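Local atomic coordinates of gram-negative insecticidal protein (Chromobacterium piscinae, PDB entry 6FBM), a protein that probably kills insects as a membrane attack complex/perforin (MACPF) family toxin, a family whose members commonly form pores in membranes. Residues D151-P156 / M161-R166; A202-K207 / G211-E216; N226-R229 / T233-L236; P282-A287 / D298-F303; V317-A322 / N350-V355. One frame throughout, in Å; residues are numbered along the deposited sequence.

Interaction 1. Residues D151-P156 / M161-R166; sequences DDLNNP and MELFKR
L163 drives its two methyls into the end of the neighbouring helix, and the close part of the contact is built round them. L163 CD1 lies against the peptide joining D152 and L153, 3.6 Å from L153 N. The same methyl, L163 CD1, is 3.7 Å from D152 C and also meets the D152 side chain at CB. The other branch turns to L153: L163 CD2 and L153 CD1 are 3.9 Å apart. With CG anti to the backbone N (chi1 -171°), the fork of L163 is carried nearer to the partner helix than its CB direction alone would take it. L296 of helix 290-298 touches both leucines, so this half is buried.

The outer half, where R166 is exposed, is charged and looser. D152 OD2 and R166 NE form a salt bridge at 3.3 Å, of charges alone: the oxygen lies over a face of the guanidinium, whose plane is turned 53° from the carboxylate. R166 NH1 makes a second salt bridge, with a weak hydrogen bond of 3.1 Å, to E162 OE2 one turn earlier. D152 OD2 is hydrogen-bonded to the hydroxyl of Y167.

No hydrogen bond crosses between the segments. Apolar contact therefore probably sets the helix spacing, while R166, placed between two acids, contributes mainly undirected attraction that probably offsets the like charges of D152 and E162.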
# COMPACT_ATOMS: atom_id res chain seq x y z
N ASP A 151 -10.98 -39.20 -22.18
CA ASP A 151 -11.22 -39.69 -23.54
C ASP A 151 -9.89 -40.09 -24.19
O ASP A 151 -9.77 -41.24 -24.63
CB ASP A 151 -12.02 -38.68 -24.39
CG ASP A 151 -13.51 -38.57 -23.94
OD1 ASP A 151 -14.00 -39.41 -23.14
OD2 ASP A 151 -14.23 -37.64 -24.36
N ASP A 152 -8.91 -39.19 -24.16
CA ASP A 152 -7.59 -39.47 -24.75
C ASP A 152 -6.89 -40.64 -24.09
O ASP A 152 -6.40 -41.54 -24.78
CB ASP A 152 -6.68 -38.23 -24.71
CG ASP A 152 -7.12 -37.15 -25.66
OD1 ASP A 152 -7.88 -37.47 -26.58
OD2 ASP A 152 -6.73 -35.97 -25.49
N LEU A 153 -6.86 -40.62 -22.76
CA LEU A 153 -6.22 -41.67 -21.97
C LEU A 153 -6.75 -43.05 -22.32
O LEU A 153 -5.98 -43.98 -22.49
CB LEU A 153 -6.43 -41.39 -20.48
CG LEU A 153 -5.94 -42.42 -19.47
CD1 LEU A 153 -4.42 -42.53 -19.49
CD2 LEU A 153 -6.42 -42.02 -18.09
N ASN A 154 -8.07 -43.17 -22.45
CA ASN A 154 -8.73 -44.46 -22.66
C ASN A 154 -9.01 -44.84 -24.14
O ASN A 154 -9.34 -46.00 -24.42
CB ASN A 154 -10.03 -44.52 -21.83
CG ASN A 154 -9.77 -44.54 -20.33
OD1 ASN A 154 -9.23 -45.51 -19.79
ND2 ASN A 154 -10.16 -43.47 -19.64
N ASN A 155 -8.88 -43.89 -25.07
CA ASN A 155 -9.02 -44.16 -26.52
C ASN A 155 -7.86 -45.04 -26.98
O ASN A 155 -6.72 -44.61 -26.88
CB ASN A 155 -9.02 -42.83 -27.29
CG ASN A 155 -9.10 -43.00 -28.81
OD1 ASN A 155 -9.05 -44.10 -29.35
ND2 ASN A 155 -9.23 -41.88 -29.49
N PRO A 156 -8.13 -46.26 -27.50
CA PRO A 156 -7.01 -47.12 -27.93
C PRO A 156 -6.29 -46.64 -29.21
O PRO A 156 -5.16 -47.05 -29.47
CB PRO A 156 -7.67 -48.49 -28.15
CG PRO A 156 -9.05 -48.39 -27.59
CD PRO A 156 -9.42 -46.94 -27.69
N MET A 161 2.72 -41.70 -27.46
CA MET A 161 3.54 -40.50 -27.65
C MET A 161 2.73 -39.20 -27.59
O MET A 161 3.17 -38.21 -27.00
CB MET A 161 4.33 -40.56 -28.97
CG MET A 161 5.56 -41.46 -28.99
SD MET A 161 6.68 -41.40 -27.56
CE MET A 161 5.96 -42.80 -26.64
N GLU A 162 1.56 -39.20 -28.21
CA GLU A 162 0.71 -38.02 -28.20
C GLU A 162 0.15 -37.79 -26.82
O GLU A 162 0.18 -36.66 -26.32
CB GLU A 162 -0.47 -38.15 -29.17
CG GLU A 162 -0.34 -37.30 -30.42
CD GLU A 162 -1.59 -36.47 -30.64
OE1 GLU A 162 -2.26 -36.63 -31.68
OE2 GLU A 162 -1.97 -35.69 -29.71
N LEU A 163 -0.35 -38.87 -26.23
CA LEU A 163 -0.89 -38.81 -24.89
C LEU A 163 0.15 -38.20 -23.97
O LEU A 163 -0.15 -37.26 -23.25
CB LEU A 163 -1.29 -40.20 -24.39
CG LEU A 163 -2.05 -40.25 -23.07
CD1 LEU A 163 -3.44 -39.66 -23.23
CD2 LEU A 163 -2.17 -41.68 -22.60
N PHE A 164 1.38 -38.71 -24.05
CA PHE A 164 2.47 -38.21 -23.22
C PHE A 164 2.87 -36.77 -23.53
O PHE A 164 3.20 -36.03 -22.60
CB PHE A 164 3.70 -39.13 -23.28
CG PHE A 164 3.50 -40.51 -22.68
CD1 PHE A 164 2.48 -40.78 -21.77
CD2 PHE A 164 4.37 -41.54 -23.02
CE1 PHE A 164 2.32 -42.06 -21.24
CE2 PHE A 164 4.23 -42.80 -22.47
CZ PHE A 164 3.20 -43.06 -21.59
N LYS A 165 2.86 -36.37 -24.80
CA LYS A 165 3.09 -34.96 -25.15
C LYS A 165 1.99 -34.05 -24.58
O LYS A 165 2.29 -33.03 -23.95
CB LYS A 165 3.24 -34.79 -26.67
CG LYS A 165 3.43 -33.35 -27.16
CD LYS A 165 2.17 -32.77 -27.79
CE LYS A 165 2.54 -31.59 -28.71
NZ LYS A 165 3.25 -31.94 -29.97
N ARG A 166 0.74 -34.43 -24.79
CA ARG A 166 -0.41 -33.63 -24.33
C ARG A 166 -0.49 -33.48 -22.81
O ARG A 166 -0.74 -32.38 -22.31
CB ARG A 166 -1.73 -34.23 -24.80
CG ARG A 166 -2.06 -34.06 -26.27
CD ARG A 166 -3.31 -34.86 -26.62
NE ARG A 166 -4.49 -34.02 -26.94
CZ ARG A 166 -5.17 -34.00 -28.08
NH1 ARG A 166 -4.91 -34.86 -29.05
NH2 ARG A 166 -6.20 -33.18 -28.22

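Interaction 2. Residues A202-K207 / G211-E216; sequences AEMSYK and GEIKIE
The flat carboxylate end of E212 is brought to K207 as the two side chains cross obliquely, E212 OE1 lying 3.7 Å from K207 CG and 3.8 Å from K207 CE. A second flat group, the K207 carbonyl, takes I213 N from above its plane: the donor stands 63° out of that plane, yet the bond from I213 N to K207 O is nearly straight at 169° and 3.1 Å long. E212 N adds a short but weak bond to the same oxygen. In the third, the E203 carboxylate, OE2 uses its anti lone pair to receive K207 NZ at 2.8 Å. K207 also makes a cation-pi contact with F73, while E212 OE1 stays 5.1 Å from K207 NZ.

The apolar side belongs to I213. Its CG1 stands between the backbone N and the carbonyl carbon (chi1 65°) and packs on K207 CB, while I213 CD1 runs on to M204 SD, 3.7 Å away.

G211, with positive phi, turns the chain out of helix 198-209. Two N-H groups on K207 O help satisfy the helix end, and the isoleucine packs on its flank. The chemistry implies a surface loop held by backbone polarity and a small apolar patch, probably with weak, undirected attraction between E212 and K207.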
# COMPACT_ATOMS: atom_id res chain seq x y z
N ALA A 202 31.30 -28.86 0.52
CA ALA A 202 30.19 -28.21 -0.16
C ALA A 202 29.11 -27.83 0.83
O ALA A 202 28.62 -26.71 0.80
CB ALA A 202 29.62 -29.13 -1.24
N GLU A 203 28.77 -28.77 1.70
CA GLU A 203 27.85 -28.55 2.82
C GLU A 203 28.26 -27.35 3.66
O GLU A 203 27.47 -26.45 3.90
CB GLU A 203 27.75 -29.83 3.69
CG GLU A 203 27.06 -29.70 5.05
CD GLU A 203 27.01 -30.99 5.85
OE1 GLU A 203 27.75 -31.94 5.52
OE2 GLU A 203 26.21 -31.08 6.81
N MET A 204 29.51 -27.32 4.09
CA MET A 204 30.01 -26.22 4.93
C MET A 204 30.00 -24.92 4.18
O MET A 204 29.68 -23.88 4.75
CB MET A 204 31.41 -26.55 5.48
CG MET A 204 31.45 -27.78 6.41
SD MET A 204 30.15 -27.79 7.68
CE MET A 204 29.87 -29.54 7.90
N SER A 205 30.37 -24.93 2.91
CA SER A 205 30.38 -23.69 2.13
C SER A 205 28.96 -23.14 2.07
O SER A 205 28.74 -21.95 2.35
CB SER A 205 30.95 -23.91 0.75
OG SER A 205 31.00 -22.69 0.05
N TYR A 206 27.99 -24.00 1.74
CA TYR A 206 26.59 -23.59 1.70
C TYR A 206 26.17 -23.06 3.06
O TYR A 206 25.63 -21.97 3.16
CB TYR A 206 25.65 -24.73 1.25
CG TYR A 206 24.21 -24.34 1.41
CD1 TYR A 206 23.60 -23.48 0.52
CD2 TYR A 206 23.48 -24.79 2.53
CE1 TYR A 206 22.28 -23.09 0.71
CE2 TYR A 206 22.16 -24.40 2.72
CZ TYR A 206 21.58 -23.56 1.82
OH TYR A 206 20.30 -23.17 2.03
N LYS A 207 26.42 -23.82 4.12
CA LYS A 207 25.99 -23.43 5.47
C LYS A 207 26.61 -22.14 5.98
O LYS A 207 25.96 -21.42 6.71
CB LYS A 207 26.21 -24.55 6.48
CG LYS A 207 25.18 -25.63 6.31
CD LYS A 207 25.37 -26.75 7.32
CE LYS A 207 24.23 -27.76 7.20
NZ LYS A 207 24.60 -29.02 7.90
N GLY A 211 24.66 -18.65 6.72
CA GLY A 211 24.83 -18.30 8.14
C GLY A 211 24.40 -19.37 9.11
O GLY A 211 24.32 -19.09 10.30
N GLU A 212 24.13 -20.58 8.65
CA GLU A 212 23.86 -21.67 9.59
C GLU A 212 25.11 -22.07 10.38
O GLU A 212 25.00 -22.51 11.54
CB GLU A 212 23.24 -22.87 8.89
CG GLU A 212 21.79 -22.65 8.50
CD GLU A 212 21.28 -23.64 7.49
OE1 GLU A 212 21.79 -24.80 7.51
OE2 GLU A 212 20.36 -23.27 6.72
N ILE A 213 26.28 -21.87 9.78
CA ILE A 213 27.52 -21.85 10.54
C ILE A 213 28.23 -20.53 10.29
O ILE A 213 28.01 -19.87 9.29
CB ILE A 213 28.44 -23.05 10.22
CG1 ILE A 213 28.94 -23.02 8.77
CG2 ILE A 213 27.70 -24.36 10.49
CD1 ILE A 213 29.82 -24.18 8.42
N LYS A 214 29.06 -20.15 11.26
CA LYS A 214 30.12 -19.17 10.99
C LYS A 214 31.42 -19.94 11.00
O LYS A 214 31.61 -20.81 11.84
CB LYS A 214 30.16 -18.02 12.00
CG LYS A 214 31.12 -16.87 11.59
CD LYS A 214 32.39 -16.76 12.45
CE LYS A 214 32.22 -15.88 13.68
NZ LYS A 214 33.49 -15.77 14.47
N ILE A 215 32.27 -19.64 10.03
CA ILE A 215 33.57 -20.28 9.91
C ILE A 215 34.56 -19.29 10.48
O ILE A 215 34.54 -18.11 10.12
CB ILE A 215 33.92 -20.58 8.45
CG1 ILE A 215 32.84 -21.45 7.84
CG2 ILE A 215 35.30 -21.22 8.34
CD1 ILE A 215 33.18 -22.02 6.47
N GLU A 216 35.44 -19.78 11.36
CA GLU A 216 36.44 -18.95 12.03
C GLU A 216 37.53 -18.61 11.05
O GLU A 216 38.03 -19.49 10.36
CB GLU A 216 37.05 -19.65 13.25
CG GLU A 216 36.14 -19.67 14.48
CD GLU A 216 35.94 -18.30 15.13
OE1 GLU A 216 36.94 -17.60 15.29
OE2 GLU A 216 34.80 -17.93 15.46

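Interaction 3. Residues N226-R229 / T233-L236; sequences NSFR and TIRL
Apolar contact accounts for everything that joins F228 and R229 to I234. A single methyl, I234 CD1, does the touching: it comes to 3.5 Å from F228 CE2, approaching the ring obliquely, and reaches 3.9 Å from CD2 of the same ring. It also settles on the R229 backbone and the root of that side chain, 3.8 Å from R229 CA and 4.0 Å from R229 CG. Two torsions bring the groups together. F228 holds CG anti to the backbone N (chi1 169°), which swings the ring toward the strand, and I234 extends CG1 and CD1 as a straight arm (chi2 179°) pointing at the helix.

Polar interactions lie outside the pair. No hydrogen bond passes between the segments; R229 gives NE to S205 OG on helix 198-209, and CA and CG are its atoms near I234. Backbone bonds tie T233 to A186 and R235 to S184, fixing the strand in its sheet.

Packing from further elements completes the setting. Y183 of strand 179-187 touches both F228 and I234, while helix 198-209 lines F228 and L250 of helix 246-250 touches I234. A helix turning directly into a strand and folding back on the sheet is consistent with the MACPF core, in which a helical cluster between the third and fourth long strands of the central sheet packs against it.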
# COMPACT_ATOMS: atom_id res chain seq x y z
N ASN A 226 37.39 -22.05 1.06
CA ASN A 226 37.99 -21.11 0.10
C ASN A 226 38.50 -21.83 -1.15
O ASN A 226 38.32 -21.37 -2.27
CB ASN A 226 39.15 -20.31 0.72
CG ASN A 226 38.68 -19.16 1.61
OD1 ASN A 226 37.53 -18.72 1.53
ND2 ASN A 226 39.58 -18.65 2.43
N SER A 227 39.13 -22.96 -0.91
CA SER A 227 39.64 -23.83 -1.97
C SER A 227 38.50 -24.34 -2.88
O SER A 227 38.61 -24.33 -4.10
CB SER A 227 40.38 -25.00 -1.34
OG SER A 227 41.16 -25.65 -2.30
N PHE A 228 37.42 -24.78 -2.25
CA PHE A 228 36.20 -25.22 -2.95
C PHE A 228 35.64 -24.13 -3.85
O PHE A 228 35.43 -24.32 -5.04
CB PHE A 228 35.16 -25.72 -1.92
CG PHE A 228 33.79 -25.96 -2.47
CD1 PHE A 228 33.48 -27.12 -3.16
CD2 PHE A 228 32.79 -25.02 -2.28
CE1 PHE A 228 32.19 -27.33 -3.66
CE2 PHE A 228 31.50 -25.22 -2.76
CZ PHE A 228 31.21 -26.37 -3.45
N ARG A 229 35.44 -22.96 -3.26
CA ARG A 229 34.84 -21.85 -3.97
C ARG A 229 35.67 -21.35 -5.15
O ARG A 229 35.13 -21.16 -6.24
CB ARG A 229 34.53 -20.70 -3.01
CG ARG A 229 33.42 -21.02 -2.03
CD ARG A 229 33.04 -19.81 -1.18
NE ARG A 229 32.07 -20.21 -0.17
CZ ARG A 229 31.60 -19.41 0.79
NH1 ARG A 229 32.00 -18.14 0.88
NH2 ARG A 229 30.74 -19.89 1.69
N THR A 233 32.90 -23.80 -10.20
CA THR A 233 31.78 -22.99 -10.68
C THR A 233 30.55 -23.31 -9.81
O THR A 233 30.08 -24.46 -9.74
CB THR A 233 31.48 -23.29 -12.16
OG1 THR A 233 32.69 -23.23 -12.92
CG2 THR A 233 30.48 -22.27 -12.70
N ILE A 234 30.03 -22.27 -9.16
CA ILE A 234 29.00 -22.39 -8.14
C ILE A 234 27.78 -21.57 -8.57
O ILE A 234 27.90 -20.41 -8.96
CB ILE A 234 29.55 -21.94 -6.77
CG1 ILE A 234 30.65 -22.91 -6.33
CG2 ILE A 234 28.45 -21.98 -5.69
CD1 ILE A 234 31.29 -22.58 -4.99
N ARG A 235 26.61 -22.18 -8.48
CA ARG A 235 25.33 -21.49 -8.68
C ARG A 235 24.40 -21.74 -7.50
O ARG A 235 24.51 -22.76 -6.80
CB ARG A 235 24.69 -21.97 -9.97
CG ARG A 235 25.40 -21.46 -11.21
CD ARG A 235 24.92 -22.14 -12.45
NE ARG A 235 25.51 -21.60 -13.68
CZ ARG A 235 25.17 -21.97 -14.92
NH1 ARG A 235 24.26 -22.92 -15.12
NH2 ARG A 235 25.77 -21.41 -15.98
N LEU A 236 23.53 -20.76 -7.27
CA LEU A 236 22.47 -20.86 -6.29
C LEU A 236 21.13 -20.63 -7.00
O LEU A 236 20.90 -19.55 -7.53
CB LEU A 236 22.67 -19.82 -5.20
CG LEU A 236 21.72 -19.93 -4.01
CD1 LEU A 236 21.85 -21.26 -3.31
CD2 LEU A 236 22.05 -18.80 -3.04

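Interaction 4. Residues P282-A287 / D298-F303; sequences PIWALA and DAFPEF
W284 meets F300 with the far end of its indole, and the path to that end starts at CB, whose bond from CA already points toward the helical segment. CG then lies between the backbone N and the carbonyl carbon (chi1 52°), directing the bicycle back past P282; the CB of that proline stands 3.2 Å above one face of the indole, displaced toward its rim. The contact with F300 comes at the outer carbons of the six-membered ring. CZ3 of W284 is 3.8 Å from F300 CB and 3.9 Å from F300 CD1. The neighbouring carbon, W284 CH2, makes the nearest approach, 3.7 Å from F300 CG, and it sits over the face of the phenylalanine ring.

Seen from the tryptophan, F300 is therefore met at the ring edge, with F300 CD1 in the indole plane. The centroid separation of 5.4 Å and the interplanar angle of 61° define an offset edge-to-face pair rather than a perpendicular T. On the other side of the pair, CG of F300 is anti to the backbone N (chi1 -169°), which carries the ring toward the tryptophan, and its face is turned to W284 CH2.

Y170 meets both rings, edge-to-face with F300, and Y98 adds another edge-to-face contact to F300, making an aromatic cluster. The pair bridges the short 3-10 turn that follows strand 280-282 and helix 300-304, and L296 and E297 of helix 290-298 also touch W284.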
# COMPACT_ATOMS: atom_id res chain seq x y z
N PRO A 282 2.47 -42.39 -12.51
CA PRO A 282 2.26 -42.50 -13.94
C PRO A 282 0.82 -42.32 -14.32
O PRO A 282 -0.07 -42.76 -13.58
CB PRO A 282 2.64 -43.95 -14.21
CG PRO A 282 2.31 -44.67 -12.94
CD PRO A 282 2.67 -43.70 -11.87
N ILE A 283 0.57 -41.69 -15.46
CA ILE A 283 -0.80 -41.57 -15.98
C ILE A 283 -1.35 -42.90 -16.42
O ILE A 283 -2.57 -43.09 -16.39
CB ILE A 283 -0.98 -40.54 -17.11
CG1 ILE A 283 -0.16 -40.90 -18.36
CG2 ILE A 283 -0.63 -39.15 -16.61
CD1 ILE A 283 -0.60 -40.15 -19.60
N TRP A 284 -0.48 -43.83 -16.82
CA TRP A 284 -0.98 -45.14 -17.29
C TRP A 284 -1.82 -45.89 -16.24
O TRP A 284 -2.87 -46.41 -16.57
CB TRP A 284 0.12 -46.03 -17.87
CG TRP A 284 1.34 -46.25 -17.05
CD1 TRP A 284 1.46 -47.07 -15.95
CD2 TRP A 284 2.63 -45.69 -17.30
NE1 TRP A 284 2.77 -47.04 -15.51
CE2 TRP A 284 3.50 -46.21 -16.32
CE3 TRP A 284 3.13 -44.80 -18.26
CZ2 TRP A 284 4.84 -45.83 -16.24
CZ3 TRP A 284 4.46 -44.43 -18.19
CH2 TRP A 284 5.31 -44.94 -17.20
N ALA A 285 -1.42 -45.83 -14.97
CA ALA A 285 -2.22 -46.40 -13.86
C ALA A 285 -3.67 -45.89 -13.80
O ALA A 285 -4.53 -46.53 -13.18
CB ALA A 285 -1.52 -46.17 -12.52
N LEU A 286 -3.95 -44.74 -14.42
CA LEU A 286 -5.30 -44.17 -14.48
C LEU A 286 -6.20 -44.73 -15.57
O LEU A 286 -7.42 -44.46 -15.58
CB LEU A 286 -5.20 -42.66 -14.67
CG LEU A 286 -4.42 -41.90 -13.59
CD1 LEU A 286 -4.13 -40.48 -14.07
CD2 LEU A 286 -5.21 -41.91 -12.29
N ALA A 287 -5.63 -45.46 -16.52
CA ALA A 287 -6.41 -46.00 -17.63
C ALA A 287 -7.35 -47.10 -17.12
O ALA A 287 -7.00 -47.84 -16.20
CB ALA A 287 -5.47 -46.55 -18.70
N ASP A 298 4.60 -49.51 -21.75
CA ASP A 298 5.60 -50.05 -22.69
C ASP A 298 6.22 -48.97 -23.56
O ASP A 298 7.37 -49.09 -24.00
CB ASP A 298 5.00 -51.10 -23.63
CG ASP A 298 4.69 -52.41 -22.93
OD1 ASP A 298 5.26 -52.66 -21.86
OD2 ASP A 298 3.89 -53.20 -23.46
N ALA A 299 5.44 -47.92 -23.82
CA ALA A 299 5.91 -46.83 -24.65
C ALA A 299 6.83 -45.84 -23.91
O ALA A 299 7.45 -44.96 -24.54
CB ALA A 299 4.73 -46.12 -25.26
N PHE A 300 6.94 -45.98 -22.58
CA PHE A 300 7.73 -45.01 -21.82
C PHE A 300 9.22 -45.01 -22.20
O PHE A 300 9.79 -43.94 -22.35
CB PHE A 300 7.52 -45.18 -20.32
CG PHE A 300 8.10 -44.07 -19.49
CD1 PHE A 300 7.69 -42.76 -19.69
CD2 PHE A 300 9.03 -44.34 -18.49
CE1 PHE A 300 8.22 -41.73 -18.91
CE2 PHE A 300 9.54 -43.33 -17.72
CZ PHE A 300 9.15 -42.02 -17.93
N PRO A 301 9.84 -46.20 -22.39
CA PRO A 301 11.23 -46.18 -22.85
C PRO A 301 11.50 -45.36 -24.09
O PRO A 301 12.51 -44.64 -24.13
CB PRO A 301 11.54 -47.65 -23.11
CG PRO A 301 10.68 -48.38 -22.12
CD PRO A 301 9.45 -47.55 -21.92
N GLU A 302 10.62 -45.43 -25.09
CA GLU A 302 10.85 -44.64 -26.31
C GLU A 302 10.58 -43.16 -26.08
O GLU A 302 11.32 -42.32 -26.60
CB GLU A 302 10.15 -45.18 -27.59
CG GLU A 302 8.63 -45.14 -27.62
CD GLU A 302 8.02 -45.00 -29.02
OE1 GLU A 302 8.59 -44.27 -29.85
OE2 GLU A 302 6.93 -45.59 -29.24
N PHE A 303 9.57 -42.82 -25.27
CA PHE A 303 9.38 -41.42 -24.87
C PHE A 303 10.67 -40.84 -24.25
O PHE A 303 11.03 -39.71 -24.54
CB PHE A 303 8.21 -41.28 -23.87
CG PHE A 303 7.99 -39.88 -23.39
CD1 PHE A 303 7.27 -38.96 -24.15
CD2 PHE A 303 8.54 -39.46 -22.19
CE1 PHE A 303 7.09 -37.65 -23.70
CE2 PHE A 303 8.37 -38.15 -21.74
CZ PHE A 303 7.62 -37.25 -22.49

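Interaction 5. Residues V317-A322 / N350-V355; sequences VLLMDA and NGYKMV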
# COMPACT_ATOMS: atom_id res chain seq x y z
N VAL A 317 42.35 -34.81 -22.13
CA VAL A 317 42.60 -33.59 -21.34
C VAL A 317 44.03 -33.13 -21.25
O VAL A 317 44.30 -32.06 -20.70
CB VAL A 317 42.04 -33.72 -19.91
CG1 VAL A 317 40.53 -33.81 -19.97
CG2 VAL A 317 42.65 -34.92 -19.16
N LEU A 318 44.94 -33.93 -21.81
CA LEU A 318 46.34 -33.54 -21.90
C LEU A 318 46.65 -33.25 -23.34
O LEU A 318 46.48 -34.09 -24.21
CB LEU A 318 47.23 -34.64 -21.35
CG LEU A 318 47.14 -34.87 -19.84
CD1 LEU A 318 47.99 -36.06 -19.41
CD2 LEU A 318 47.56 -33.63 -19.07
N LEU A 319 47.12 -32.04 -23.57
CA LEU A 319 47.57 -31.61 -24.87
C LEU A 319 49.04 -31.98 -24.96
O LEU A 319 49.86 -31.45 -24.22
CB LEU A 319 47.37 -30.11 -24.98
CG LEU A 319 47.63 -29.38 -26.28
CD1 LEU A 319 46.83 -29.94 -27.43
CD2 LEU A 319 47.36 -27.90 -26.07
N MET A 320 49.35 -32.89 -25.88
CA MET A 320 50.73 -33.36 -26.10
C MET A 320 51.44 -32.64 -27.25
O MET A 320 50.88 -32.37 -28.32
CB MET A 320 50.72 -34.85 -26.40
CG MET A 320 52.07 -35.49 -26.35
SD MET A 320 51.97 -37.29 -26.43
CE MET A 320 51.30 -37.56 -28.08
N ASP A 321 52.72 -32.37 -27.02
CA ASP A 321 53.66 -32.03 -28.06
C ASP A 321 54.72 -33.15 -28.01
O ASP A 321 55.51 -33.21 -27.08
CB ASP A 321 54.24 -30.65 -27.79
CG ASP A 321 55.33 -30.26 -28.76
OD1 ASP A 321 55.70 -31.11 -29.59
OD2 ASP A 321 55.84 -29.15 -28.65
N ALA A 322 54.68 -34.04 -29.01
CA ALA A 322 55.52 -35.24 -29.02
C ALA A 322 56.94 -34.98 -29.51
O ALA A 322 57.82 -35.82 -29.27
CB ALA A 322 54.88 -36.36 -29.84
N ASN A 350 54.82 -22.13 -22.50
CA ASN A 350 53.37 -21.97 -22.74
C ASN A 350 52.53 -22.97 -21.96
O ASN A 350 51.55 -23.51 -22.49
CB ASN A 350 53.02 -22.12 -24.24
CG ASN A 350 53.78 -21.15 -25.12
OD1 ASN A 350 54.24 -20.07 -24.67
ND2 ASN A 350 53.90 -21.52 -26.41
N GLY A 351 52.92 -23.25 -20.71
CA GLY A 351 52.19 -24.19 -19.89
C GLY A 351 52.33 -25.67 -20.25
O GLY A 351 51.63 -26.53 -19.67
N TYR A 352 53.25 -26.01 -21.17
CA TYR A 352 53.58 -27.40 -21.43
C TYR A 352 54.59 -27.85 -20.39
O TYR A 352 55.43 -27.07 -19.95
CB TYR A 352 54.16 -27.59 -22.81
CG TYR A 352 53.13 -27.63 -23.91
CD1 TYR A 352 52.71 -26.45 -24.54
CD2 TYR A 352 52.63 -28.83 -24.35
CE1 TYR A 352 51.79 -26.48 -25.56
CE2 TYR A 352 51.71 -28.88 -25.37
CZ TYR A 352 51.28 -27.69 -25.97
OH TYR A 352 50.35 -27.76 -27.00
N LYS A 353 54.51 -29.12 -20.00
CA LYS A 353 55.28 -29.62 -18.86
C LYS A 353 56.04 -30.91 -19.19
O LYS A 353 55.57 -31.74 -19.96
CB LYS A 353 54.35 -29.86 -17.68
CG LYS A 353 53.47 -28.68 -17.30
CD LYS A 353 54.26 -27.47 -16.76
CE LYS A 353 53.36 -26.26 -16.57
NZ LYS A 353 54.00 -25.29 -15.65
N MET A 354 57.22 -31.03 -18.59
CA MET A 354 58.07 -32.21 -18.69
C MET A 354 57.56 -33.28 -17.78
O MET A 354 57.16 -32.98 -16.64
CB MET A 354 59.50 -31.85 -18.28
CG MET A 354 60.49 -33.01 -18.26
SD MET A 354 62.08 -32.35 -17.79
CE MET A 354 62.99 -33.88 -17.57
N VAL A 355 57.59 -34.53 -18.27
CA VAL A 355 57.27 -35.70 -17.44
C VAL A 355 58.42 -36.69 -17.26
O VAL A 355 58.32 -37.60 -16.41
CB VAL A 355 56.05 -36.43 -17.99
CG1 VAL A 355 54.84 -35.52 -17.90
CG2 VAL A 355 56.26 -36.91 -19.42
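Strand 318-321 and the weakly bonded strand at about 352-354 cross at 72°, their axes 8.3 Å apart at the closest, and D321 and Y352 have the nearest CA atoms. They belong to one mixed four-stranded sheet in the C-terminal part of this MACPF and beta-tripod protein, but they are not neighbours in it: strand 373-376 runs between them, paired by backbone bonds to L319 and D321 through K375 and I373. Side chains must therefore span the gap, and no hydrogen bond links the two segments.

Y352 does the spanning. CG lies anti to the carbonyl carbon (chi1 -80°), and the ring crosses past I373 and K375 to strand 318-321. Y352 CE2 comes 3.4 Å from L319 O, obliquely, while M320 C lies at the ring edge, near its plane, 4.2 Å from Y352 CE2. D321 contributes only CB, 3.9 Å from Y352 CE2; its carboxylate turns to the R323 amide through OD1.

L319, with CG anti to its backbone N, brings its branched end to the phenol. CD2 lies 3.9 Å from Y352 CZ, and the hydroxyl is packed tightly against the branch, with Y352 OH 3.2 Å from L319 CG and 3.1 Å from L319 CD2.

In the fold
The five contacts follow one another in series along the chain, with none enclosing or crossing another. Interaction 1 closes the short connection between helices 147-154 and 160-167. Interaction 2 folds the loop after helix 198-209 back onto it, and interaction 3 closes the turn from helix 220-230 into strand 232-239; these two adjoin through S205, R229 and F228. Interaction 4 closes a longer, mostly helical excursion and returns to interaction 1, touching it through L153, N154 and M161, their centres 10 Å apart. Interaction 5, spanning 317-355, closes the longest of the five loops, within the C-terminal sheet, its centre 51 Å from that of interaction 4, on the opposite side of the chain's centre.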